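Local structure of Afp3 (Serratia entomophila, 6RBN) at residues Thr110-Asn121 and Leu266-Val277; Ala26-Arg35 and Thr154-Tyr165. The protein probably forms, with many copies of itself, part of the contractile sheath that surrounds the inner tube of the anti-feeding prophage, a contractile injection system. All coordinates share one frame; numbering follows the deposited sequence.

Contact 1 (Thr110-Asn121 and Leu266-Val277); sequences TASVALRLYFQN and LSLPPSALIAGV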
loop_
_atom_site.group_PDB
_atom_site.type_symbol
_atom_site.label_atom_id
_atom_site.label_comp_id
_atom_site.label_asym_id
_atom_site.label_seq_id
_atom_site.Cartn_x
_atom_site.Cartn_y
_atom_site.Cartn_z
ATOM N N THR D 110 -46.565 56.604 -39.730
ATOM C CA THR D 110 -46.399 55.157 -39.790
ATOM C C THR D 110 -45.105 54.676 -39.146
ATOM O O THR D 110 -44.815 53.475 -39.195
ATOM C CB THR D 110 -46.446 54.678 -41.244
ATOM O OG1 THR D 110 -45.407 55.320 -41.989
ATOM C CG2 THR D 110 -47.791 54.981 -41.883
ATOM N N ALA D 111 -44.316 55.570 -38.553
ATOM C CA ALA D 111 -43.057 55.152 -37.953
ATOM C C ALA D 111 -43.265 54.454 -36.618
ATOM O O ALA D 111 -42.511 53.537 -36.280
ATOM C CB ALA D 111 -42.131 56.354 -37.775
ATOM N N SER D 112 -44.271 54.864 -35.850
ATOM C CA SER D 112 -44.575 54.185 -34.601
ATOM C C SER D 112 -45.314 52.874 -34.817
ATOM O O SER D 112 -45.234 51.986 -33.963
ATOM C CB SER D 112 -45.402 55.094 -33.694
ATOM O OG SER D 112 -45.747 54.429 -32.495
ATOM N N VAL D 113 -46.035 52.740 -35.929
ATOM C CA VAL D 113 -46.703 51.482 -36.244
ATOM C C VAL D 113 -45.682 50.441 -36.681
ATOM O O VAL D 113 -45.819 49.253 -36.364
ATOM C CB VAL D 113 -47.783 51.730 -37.318
ATOM C CG1 VAL D 113 -48.500 50.447 -37.707
ATOM C CG2 VAL D 113 -48.784 52.761 -36.830
ATOM N N ALA D 114 -44.624 50.868 -37.372
ATOM C CA ALA D 114 -43.626 49.933 -37.883
ATOM C C ALA D 114 -42.775 49.336 -36.770
ATOM O O ALA D 114 -42.259 48.225 -36.924
ATOM C CB ALA D 114 -42.739 50.624 -38.917
ATOM N N LEU D 115 -42.616 50.038 -35.645
ATOM C CA LEU D 115 -41.878 49.441 -34.538
ATOM C C LEU D 115 -42.712 48.467 -33.729
ATOM O O LEU D 115 -42.152 47.538 -33.143
ATOM C CB LEU D 115 -41.319 50.498 -33.593
ATOM C CG LEU D 115 -40.080 51.221 -34.086
ATOM C CD1 LEU D 115 -39.617 52.141 -33.008
ATOM C CD2 LEU D 115 -39.011 50.214 -34.413
ATOM N N ARG D 116 -44.027 48.666 -33.653
ATOM C CA ARG D 116 -44.862 47.691 -32.963
ATOM C C ARG D 116 -44.871 46.361 -33.706
ATOM O O ARG D 116 -44.826 45.297 -33.082
ATOM C CB ARG D 116 -46.270 48.254 -32.771
ATOM C CG ARG D 116 -47.248 47.269 -32.176
ATOM C CD ARG D 116 -48.502 47.923 -31.657
ATOM N NE ARG D 116 -48.243 48.605 -30.394
ATOM C CZ ARG D 116 -49.119 49.379 -29.765
ATOM N NH1 ARG D 116 -48.789 49.952 -28.617
ATOM N NH2 ARG D 116 -50.323 49.580 -30.280
ATOM N N LEU D 117 -44.832 46.398 -35.032
ATOM C CA LEU D 117 -44.694 45.163 -35.790
ATOM C C LEU D 117 -43.291 44.584 -35.711
ATOM O O LEU D 117 -43.106 43.406 -36.028
ATOM C CB LEU D 117 -45.075 45.408 -37.240
ATOM C CG LEU D 117 -46.536 45.795 -37.400
ATOM C CD1 LEU D 117 -46.762 46.171 -38.823
ATOM C CD2 LEU D 117 -47.433 44.646 -36.994
ATOM N N TYR D 118 -42.301 45.379 -35.306
ATOM C CA TYR D 118 -40.963 44.843 -35.087
ATOM C C TYR D 118 -40.908 44.005 -33.817
ATOM O O TYR D 118 -40.343 42.907 -33.811
ATOM C CB TYR D 118 -39.938 45.974 -35.037
ATOM C CG TYR D 118 -38.553 45.514 -34.657
ATOM C CD1 TYR D 118 -37.780 44.773 -35.536
ATOM C CD2 TYR D 118 -38.018 45.825 -33.415
ATOM C CE1 TYR D 118 -36.515 44.353 -35.186
ATOM C CE2 TYR D 118 -36.759 45.408 -33.059
ATOM C CZ TYR D 118 -36.014 44.675 -33.947
ATOM O OH TYR D 118 -34.758 44.256 -33.593
ATOM N N PHE D 119 -41.485 44.506 -32.723
ATOM C CA PHE D 119 -41.394 43.778 -31.464
ATOM C C PHE D 119 -42.385 42.619 -31.412
ATOM O O PHE D 119 -42.209 41.684 -30.624
ATOM C CB PHE D 119 -41.604 44.723 -30.284
ATOM C CG PHE D 119 -40.498 45.716 -30.094
ATOM C CD1 PHE D 119 -39.290 45.327 -29.551
ATOM C CD2 PHE D 119 -40.681 47.044 -30.417
ATOM C CE1 PHE D 119 -38.274 46.237 -29.368
ATOM C CE2 PHE D 119 -39.668 47.961 -30.235
ATOM C CZ PHE D 119 -38.465 47.554 -29.710
ATOM N N GLN D 120 -43.436 42.662 -32.235
ATOM C CA GLN D 120 -44.339 41.516 -32.324
ATOM C C GLN D 120 -43.707 40.352 -33.075
ATOM O O GLN D 120 -44.123 39.204 -32.895
ATOM C CB GLN D 120 -45.652 41.905 -32.998
ATOM C CG GLN D 120 -46.575 42.738 -32.140
ATOM C CD GLN D 120 -47.836 43.146 -32.872
ATOM O OE1 GLN D 120 -48.025 42.807 -34.037
ATOM N NE2 GLN D 120 -48.695 43.895 -32.195
ATOM N N ASN D 121 -42.722 40.624 -33.920
ATOM C CA ASN D 121 -42.085 39.600 -34.731
ATOM C C ASN D 121 -40.721 39.184 -34.198
ATOM O O ASN D 121 -39.984 38.494 -34.905
ATOM C CB ASN D 121 -41.947 40.094 -36.169
ATOM C CG ASN D 121 -43.270 40.153 -36.885
ATOM O OD1 ASN D 121 -44.059 39.219 -36.826
ATOM N ND2 ASN D 121 -43.532 41.263 -37.549
ATOM N N LEU D 266 -53.332 51.004 -43.870
ATOM C CA LEU D 266 -52.078 51.633 -44.249
ATOM C C LEU D 266 -51.068 50.579 -44.681
ATOM O O LEU D 266 -50.961 49.514 -44.070
ATOM C CB LEU D 266 -51.541 52.485 -43.094
ATOM C CG LEU D 266 -51.294 51.890 -41.703
ATOM C CD1 LEU D 266 -49.873 51.393 -41.514
ATOM C CD2 LEU D 266 -51.649 52.895 -40.627
ATOM N N SER D 267 -50.343 50.876 -45.755
ATOM C CA SER D 267 -49.395 49.943 -46.347
ATOM C C SER D 267 -47.990 50.284 -45.872
ATOM O O SER D 267 -47.524 51.412 -46.062
ATOM C CB SER D 267 -49.469 49.984 -47.871
ATOM O OG SER D 267 -49.022 51.232 -48.364
ATOM N N LEU D 268 -47.324 49.316 -45.265
ATOM C CA LEU D 268 -45.980 49.486 -44.755
ATOM C C LEU D 268 -44.970 48.744 -45.613
ATOM O O LEU D 268 -45.277 47.671 -46.143
ATOM C CB LEU D 268 -45.870 48.979 -43.315
ATOM C CG LEU D 268 -46.542 49.869 -42.284
ATOM C CD1 LEU D 268 -46.515 49.238 -40.916
ATOM C CD2 LEU D 268 -45.817 51.183 -42.266
ATOM N N PRO D 269 -43.771 49.290 -45.778
ATOM C CA PRO D 269 -42.682 48.513 -46.351
ATOM C C PRO D 269 -42.252 47.425 -45.386
ATOM O O PRO D 269 -42.232 47.640 -44.165
ATOM C CB PRO D 269 -41.579 49.557 -46.560
ATOM C CG PRO D 269 -41.868 50.603 -45.570
ATOM C CD PRO D 269 -43.356 50.665 -45.461
ATOM N N PRO D 270 -41.912 46.238 -45.886
ATOM C CA PRO D 270 -41.775 45.071 -45.009
ATOM C C PRO D 270 -40.480 44.999 -44.215
ATOM O O PRO D 270 -40.295 44.021 -43.490
ATOM C CB PRO D 270 -41.862 43.902 -46.003
ATOM C CG PRO D 270 -41.329 44.451 -47.258
ATOM C CD PRO D 270 -41.745 45.885 -47.305
ATOM N N SER D 271 -39.592 45.995 -44.295
ATOM C CA SER D 271 -38.272 45.876 -43.678
ATOM C C SER D 271 -38.323 45.909 -42.158
ATOM O O SER D 271 -37.429 45.362 -41.504
ATOM C CB SER D 271 -37.348 46.975 -44.181
ATOM O OG SER D 271 -37.017 46.767 -45.535
ATOM N N ALA D 272 -39.339 46.545 -41.575
ATOM C CA ALA D 272 -39.462 46.552 -40.122
ATOM C C ALA D 272 -39.892 45.188 -39.603
ATOM O O ALA D 272 -39.603 44.825 -38.457
ATOM C CB ALA D 272 -40.448 47.629 -39.683
ATOM N N LEU D 273 -40.595 44.416 -40.433
ATOM C CA LEU D 273 -41.037 43.092 -40.012
ATOM C C LEU D 273 -39.957 42.049 -40.255
ATOM O O LEU D 273 -39.795 41.120 -39.460
ATOM C CB LEU D 273 -42.323 42.703 -40.741
ATOM C CG LEU D 273 -43.674 43.272 -40.297
ATOM C CD1 LEU D 273 -43.891 44.701 -40.763
ATOM C CD2 LEU D 273 -44.790 42.376 -40.787
ATOM N N ILE D 274 -39.216 42.180 -41.359
ATOM C CA ILE D 274 -38.180 41.204 -41.685
ATOM C C ILE D 274 -36.988 41.358 -40.746
ATOM O O ILE D 274 -36.311 40.381 -40.406
ATOM C CB ILE D 274 -37.783 41.332 -43.170
ATOM C CG1 ILE D 274 -39.006 41.122 -44.058
ATOM C CG2 ILE D 274 -36.753 40.305 -43.565
ATOM C CD1 ILE D 274 -39.662 39.778 -43.896
ATOM N N ALA D 275 -36.743 42.581 -40.269
ATOM C CA ALA D 275 -35.729 42.783 -39.237
ATOM C C ALA D 275 -36.142 42.128 -37.926
ATOM O O ALA D 275 -35.288 41.747 -37.119
ATOM C CB ALA D 275 -35.473 44.273 -39.034
ATOM N N GLY D 276 -37.448 41.991 -37.699
ATOM C CA GLY D 276 -37.914 41.235 -36.554
ATOM C C GLY D 276 -37.695 39.742 -36.708
ATOM O O GLY D 276 -37.271 39.071 -35.767
ATOM N N VAL D 277 -37.964 39.202 -37.901
ATOM C CA VAL D 277 -37.919 37.751 -38.056
ATOM C C VAL D 277 -36.491 37.256 -38.218
ATOM O O VAL D 277 -36.244 36.047 -38.179
ATOM C CB VAL D 277 -38.797 37.286 -39.234
ATOM C CG1 VAL D 277 -40.202 37.835 -39.100
ATOM C CG2 VAL D 277 -38.167 37.636 -40.561
#
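Two nearly parallel helices pack in the interior of this myovirus-type sheath subunit, Ala111-Gln120 against Ser271-Val277, with axes 7.7 Å apart and inclined by 21°. Small residues allow the close approach: the methyl groups of Ala114 and Ala272 meet, CB to CB, at 3.8 Å, and no side chain stands between the backbones at Gly276, where Asn121 passes. Ahead of the second helix, strand Leu266-Leu268 brings two leucines under the start of the first. The branches of Leu268 divide the work. Leu268 CD2 lies 3.7 Å from Thr110 CB, while its CD1 reaches Leu117 CD1 and Val113 CG1. Leu273 CD1 approaches the same Leu117 CD1 at 3.8 Å, so that two leucines meet this methyl about a right angle apart. Tyr118, its CG anti to the backbone N (chi1 173°), swings its ring toward the second helix and presents an edge to the carbonyl oxygens of Ala272 and Ala275; the ring also packs edge-to-face with Phe32. Asn121 lays ND2 against Leu273 CG at 3.4 Å, and its OD1 accepts from the backbone N of Asn297. Cohesion is therefore mainly apolar, and the Tyr118 ring edge, which would carry slight positive charge, probably suits the two helix carbonyls.

Contact 2 (Ala26-Arg35 and Thr154-Tyr165); sequences ATAVPLFVAR and TLLASPDPDETY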
loop_
_atom_site.group_PDB
_atom_site.type_symbol
_atom_site.label_atom_id
_atom_site.label_comp_id
_atom_site.label_asym_id
_atom_site.label_seq_id
_atom_site.Cartn_x
_atom_site.Cartn_y
_atom_site.Cartn_z
ATOM N N ALA D 26 -27.986 39.053 -30.451
ATOM C CA ALA D 26 -26.744 39.765 -30.685
ATOM C C ALA D 26 -26.348 39.829 -32.150
ATOM O O ALA D 26 -25.371 40.514 -32.478
ATOM C CB ALA D 26 -25.598 39.122 -29.889
ATOM N N THR D 27 -27.065 39.146 -33.036
ATOM C CA THR D 27 -26.722 39.111 -34.447
ATOM C C THR D 27 -27.659 39.932 -35.318
ATOM O O THR D 27 -27.366 40.121 -36.501
ATOM C CB THR D 27 -26.712 37.664 -34.951
ATOM O OG1 THR D 27 -28.015 37.096 -34.786
ATOM C CG2 THR D 27 -25.711 36.839 -34.169
ATOM N N ALA D 28 -28.770 40.421 -34.770
ATOM C CA ALA D 28 -29.729 41.228 -35.527
ATOM C C ALA D 28 -30.074 42.444 -34.673
ATOM O O ALA D 28 -31.022 42.412 -33.885
ATOM C CB ALA D 28 -30.965 40.421 -35.889
ATOM N N VAL D 29 -29.295 43.506 -34.826
ATOM C CA VAL D 29 -29.535 44.776 -34.158
ATOM C C VAL D 29 -29.681 45.849 -35.230
ATOM O O VAL D 29 -28.692 46.305 -35.807
ATOM C CB VAL D 29 -28.404 45.124 -33.172
ATOM C CG1 VAL D 29 -28.680 46.447 -32.494
ATOM C CG2 VAL D 29 -28.226 44.028 -32.138
ATOM N N PRO D 30 -30.903 46.267 -35.540
ATOM C CA PRO D 30 -31.131 47.164 -36.671
ATOM C C PRO D 30 -31.078 48.644 -36.298
ATOM O O PRO D 30 -31.035 49.020 -35.128
ATOM C CB PRO D 30 -32.543 46.776 -37.123
ATOM C CG PRO D 30 -33.194 46.321 -35.885
ATOM C CD PRO D 30 -32.153 45.657 -35.062
ATOM N N LEU D 31 -31.090 49.482 -37.339
ATOM C CA LEU D 31 -31.085 50.942 -37.208
ATOM C C LEU D 31 -32.202 51.509 -38.084
ATOM O O LEU D 31 -31.993 51.836 -39.255
ATOM C CB LEU D 31 -29.730 51.526 -37.588
ATOM C CG LEU D 31 -29.608 53.053 -37.510
ATOM C CD1 LEU D 31 -29.763 53.561 -36.106
ATOM C CD2 LEU D 31 -28.319 53.513 -38.116
ATOM N N PHE D 32 -33.390 51.654 -37.517
ATOM C CA PHE D 32 -34.533 52.105 -38.299
ATOM C C PHE D 32 -34.441 53.607 -38.533
ATOM O O PHE D 32 -34.522 54.397 -37.588
ATOM C CB PHE D 32 -35.834 51.744 -37.597
ATOM C CG PHE D 32 -36.035 50.276 -37.430
ATOM C CD1 PHE D 32 -36.362 49.484 -38.512
ATOM C CD2 PHE D 32 -35.913 49.687 -36.190
ATOM C CE1 PHE D 32 -36.546 48.134 -38.367
ATOM C CE2 PHE D 32 -36.108 48.340 -36.041
ATOM C CZ PHE D 32 -36.419 47.563 -37.131
ATOM N N VAL D 33 -34.272 53.996 -39.790
ATOM C CA VAL D 33 -34.242 55.397 -40.191
ATOM C C VAL D 33 -35.631 55.726 -40.722
ATOM O O VAL D 33 -35.993 55.340 -41.836
ATOM C CB VAL D 33 -33.155 55.667 -41.233
ATOM C CG1 VAL D 33 -33.190 57.117 -41.668
ATOM C CG2 VAL D 33 -31.794 55.311 -40.679
ATOM N N ALA D 34 -36.423 56.431 -39.920
ATOM C CA ALA D 34 -37.777 56.792 -40.309
ATOM C C ALA D 34 -38.133 58.121 -39.655
ATOM O O ALA D 34 -37.288 58.774 -39.036
ATOM C CB ALA D 34 -38.762 55.681 -39.938
ATOM N N ARG D 35 -39.395 58.519 -39.792
ATOM C CA ARG D 35 -39.861 59.811 -39.286
ATOM C C ARG D 35 -40.376 59.651 -37.857
ATOM O O ARG D 35 -41.574 59.691 -37.575
ATOM C CB ARG D 35 -40.938 60.382 -40.199
ATOM C CG ARG D 35 -40.459 60.772 -41.578
ATOM C CD ARG D 35 -41.593 61.387 -42.377
ATOM N NE ARG D 35 -41.163 61.850 -43.694
ATOM C CZ ARG D 35 -41.217 61.114 -44.800
ATOM N NH1 ARG D 35 -41.686 59.876 -44.751
ATOM N NH2 ARG D 35 -40.805 61.618 -45.952
ATOM N N THR D 154 -25.982 45.826 -36.835
ATOM C CA THR D 154 -25.806 44.783 -37.842
ATOM C C THR D 154 -26.700 44.971 -39.057
ATOM O O THR D 154 -26.239 44.816 -40.189
ATOM C CB THR D 154 -26.064 43.403 -37.223
ATOM O OG1 THR D 154 -27.415 43.337 -36.755
ATOM C CG2 THR D 154 -25.131 43.160 -36.060
ATOM N N LEU D 155 -27.973 45.293 -38.857
ATOM C CA LEU D 155 -28.933 45.500 -39.933
ATOM C C LEU D 155 -29.230 46.986 -40.084
ATOM O O LEU D 155 -29.053 47.766 -39.148
ATOM C CB LEU D 155 -30.226 44.738 -39.647
ATOM C CG LEU D 155 -30.131 43.217 -39.559
ATOM C CD1 LEU D 155 -31.441 42.649 -39.070
ATOM C CD2 LEU D 155 -29.765 42.627 -40.902
ATOM N N LEU D 156 -29.654 47.392 -41.284
ATOM C CA LEU D 156 -30.041 48.785 -41.500
ATOM C C LEU D 156 -31.545 48.966 -41.586
ATOM O O LEU D 156 -32.145 49.436 -40.620
ATOM C CB LEU D 156 -29.323 49.312 -42.742
ATOM C CG LEU D 156 -27.799 49.292 -42.566
ATOM C CD1 LEU D 156 -27.078 49.669 -43.846
ATOM C CD2 LEU D 156 -27.371 50.197 -41.428
ATOM N N ALA D 157 -32.200 48.516 -42.667
ATOM C CA ALA D 157 -33.661 48.335 -42.777
ATOM C C ALA D 157 -34.482 49.592 -42.441
ATOM O O ALA D 157 -35.147 49.648 -41.416
ATOM C CB ALA D 157 -34.119 47.170 -41.893
ATOM N N SER D 158 -34.419 50.605 -43.308
ATOM C CA SER D 158 -35.182 51.845 -43.073
ATOM C C SER D 158 -36.664 51.669 -43.412
ATOM O O SER D 158 -36.998 51.460 -44.584
ATOM C CB SER D 158 -34.611 52.987 -43.895
ATOM O OG SER D 158 -34.856 52.788 -45.274
ATOM N N PRO D 159 -37.589 51.769 -42.425
ATOM C CA PRO D 159 -39.025 51.444 -42.622
ATOM C C PRO D 159 -39.929 52.623 -42.979
ATOM O O PRO D 159 -40.781 53.060 -42.192
ATOM C CB PRO D 159 -39.398 50.849 -41.265
ATOM C CG PRO D 159 -38.585 51.667 -40.304
ATOM C CD PRO D 159 -37.294 52.017 -41.005
ATOM N N ASP D 160 -39.808 53.153 -44.192
ATOM C CA ASP D 160 -40.613 54.330 -44.487
ATOM C C ASP D 160 -41.426 54.127 -45.760
ATOM O O ASP D 160 -40.910 53.591 -46.745
ATOM C CB ASP D 160 -39.718 55.560 -44.625
ATOM C CG ASP D 160 -40.500 56.850 -44.651
ATOM O OD1 ASP D 160 -40.999 57.262 -43.585
ATOM O OD2 ASP D 160 -40.616 57.454 -45.734
ATOM N N PRO D 161 -42.699 54.538 -45.771
ATOM C CA PRO D 161 -43.540 54.267 -46.950
ATOM C C PRO D 161 -43.243 55.150 -48.150
ATOM O O PRO D 161 -43.668 54.804 -49.257
ATOM C CB PRO D 161 -44.959 54.511 -46.427
ATOM C CG PRO D 161 -44.780 55.469 -45.319
ATOM C CD PRO D 161 -43.485 55.108 -44.667
ATOM N N ASP D 162 -42.548 56.271 -47.977
ATOM C CA ASP D 162 -42.217 57.122 -49.112
ATOM C C ASP D 162 -41.112 56.477 -49.940
ATOM O O ASP D 162 -40.240 55.785 -49.410
ATOM C CB ASP D 162 -41.788 58.506 -48.627
ATOM C CG ASP D 162 -41.761 59.545 -49.737
ATOM O OD1 ASP D 162 -42.108 59.220 -50.892
ATOM O OD2 ASP D 162 -41.383 60.698 -49.451
ATOM N N GLU D 163 -41.153 56.710 -51.251
ATOM C CA GLU D 163 -40.207 56.056 -52.149
ATOM C C GLU D 163 -38.920 56.860 -52.284
ATOM O O GLU D 163 -37.826 56.287 -52.262
ATOM C CB GLU D 163 -40.857 55.847 -53.517
ATOM C CG GLU D 163 -40.135 54.876 -54.443
ATOM C CD GLU D 163 -39.069 55.528 -55.303
ATOM O OE1 GLU D 163 -39.194 56.736 -55.592
ATOM O OE2 GLU D 163 -38.112 54.828 -55.695
ATOM N N THR D 164 -39.027 58.179 -52.439
ATOM C CA THR D 164 -37.846 59.020 -52.564
ATOM C C THR D 164 -37.135 59.233 -51.236
ATOM O O THR D 164 -35.978 59.662 -51.232
ATOM C CB THR D 164 -38.222 60.375 -53.158
ATOM O OG1 THR D 164 -39.169 61.024 -52.303
ATOM C CG2 THR D 164 -38.832 60.197 -54.538
ATOM N N TYR D 165 -37.809 58.958 -50.118
ATOM C CA TYR D 165 -37.159 59.021 -48.815
ATOM C C TYR D 165 -36.138 57.902 -48.666
ATOM O O TYR D 165 -35.035 58.125 -48.161
ATOM C CB TYR D 165 -38.216 58.928 -47.717
ATOM C CG TYR D 165 -37.728 59.126 -46.299
ATOM C CD1 TYR D 165 -37.612 60.394 -45.753
ATOM C CD2 TYR D 165 -37.383 58.044 -45.509
ATOM C CE1 TYR D 165 -37.180 60.573 -44.454
ATOM C CE2 TYR D 165 -36.950 58.209 -44.217
ATOM C CZ TYR D 165 -36.848 59.471 -43.696
ATOM O OH TYR D 165 -36.411 59.624 -42.404
#
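Thr154 OG1 joins the two segments at one end of this contact: it receives the N-H of Val29 at 2.7 Å in a nearly straight bond (167° at the hydrogen) and donates to Thr27 O, which it meets from above the carbonyl plane. The threonine thus uses its hydroxyl as both acceptor and donor, with OG1 held between backbone N and carbonyl carbon (chi1 62°). Val29 O in turn takes two amides, Thr154 N at 2.9 Å, tilted only modestly from the carbonyl plane, and Leu155 N from well above it. Farther along, Leu31 N makes weak bonds to the carbonyls of Leu155 and Leu156.

At the other end Arg35, extended from CG to NE, forms a salt bridge from NH1 to Asp160 OD2 at 2.8 Å, and NH2 makes a long one to Asp162 OD2. Tyr165 CD1 lies over a face of the guanidinium, 3.4 Å from Arg35 NH2, in an off-centre cation-pi contact with planes 38° apart. Asp160 OD2 also accepts from Asp162 N, closing an Asx turn, while Tyr165 OH is bonded to Leu131 O.

The packing around these bonds is mainly apolar. Pro159 crosses Phe32 at about a right angle, its CG 3.6 Å from CD1 of the ring, and also touches Ala34 CB; Pro30 CB meets Leu155 CB, and Ala28 CB meets Leu155 CD1.

Strand Leu31-Ala34, an outermost strand, within this chain, of its sheet, is thereby flanked by an irregular segment. Backbone bonds and the Thr154 hydroxyl fix one end and a charge cluster the other, and the arginine probably helps keep both carboxylates ionised while Asp160 holds the turn before helix 163-172.

Overall arrangement
The two contacts adjoin, their centres about 10 Å apart, and their segments alternate along the chain: 26-35, 110-121, 154-165, then 266-277. Helices 111-120 and 271-284, paired in contact 1, together back the strand 31-34 and segment 154-165 of contact 2. Phe32 reaches Leu115 on the first helix and Ala275 on the second; Pro159 likewise touches Ala114 and Ala272. Direct joins include Tyr118 OH with Pro30 CD, and Thr110 OG1 with Pro161 CD, each 3.3 Å. Four pieces distant in sequence are thus gathered into one continuous, largely buried core, which no other chain of the sheath-tube assembly touches at these segments.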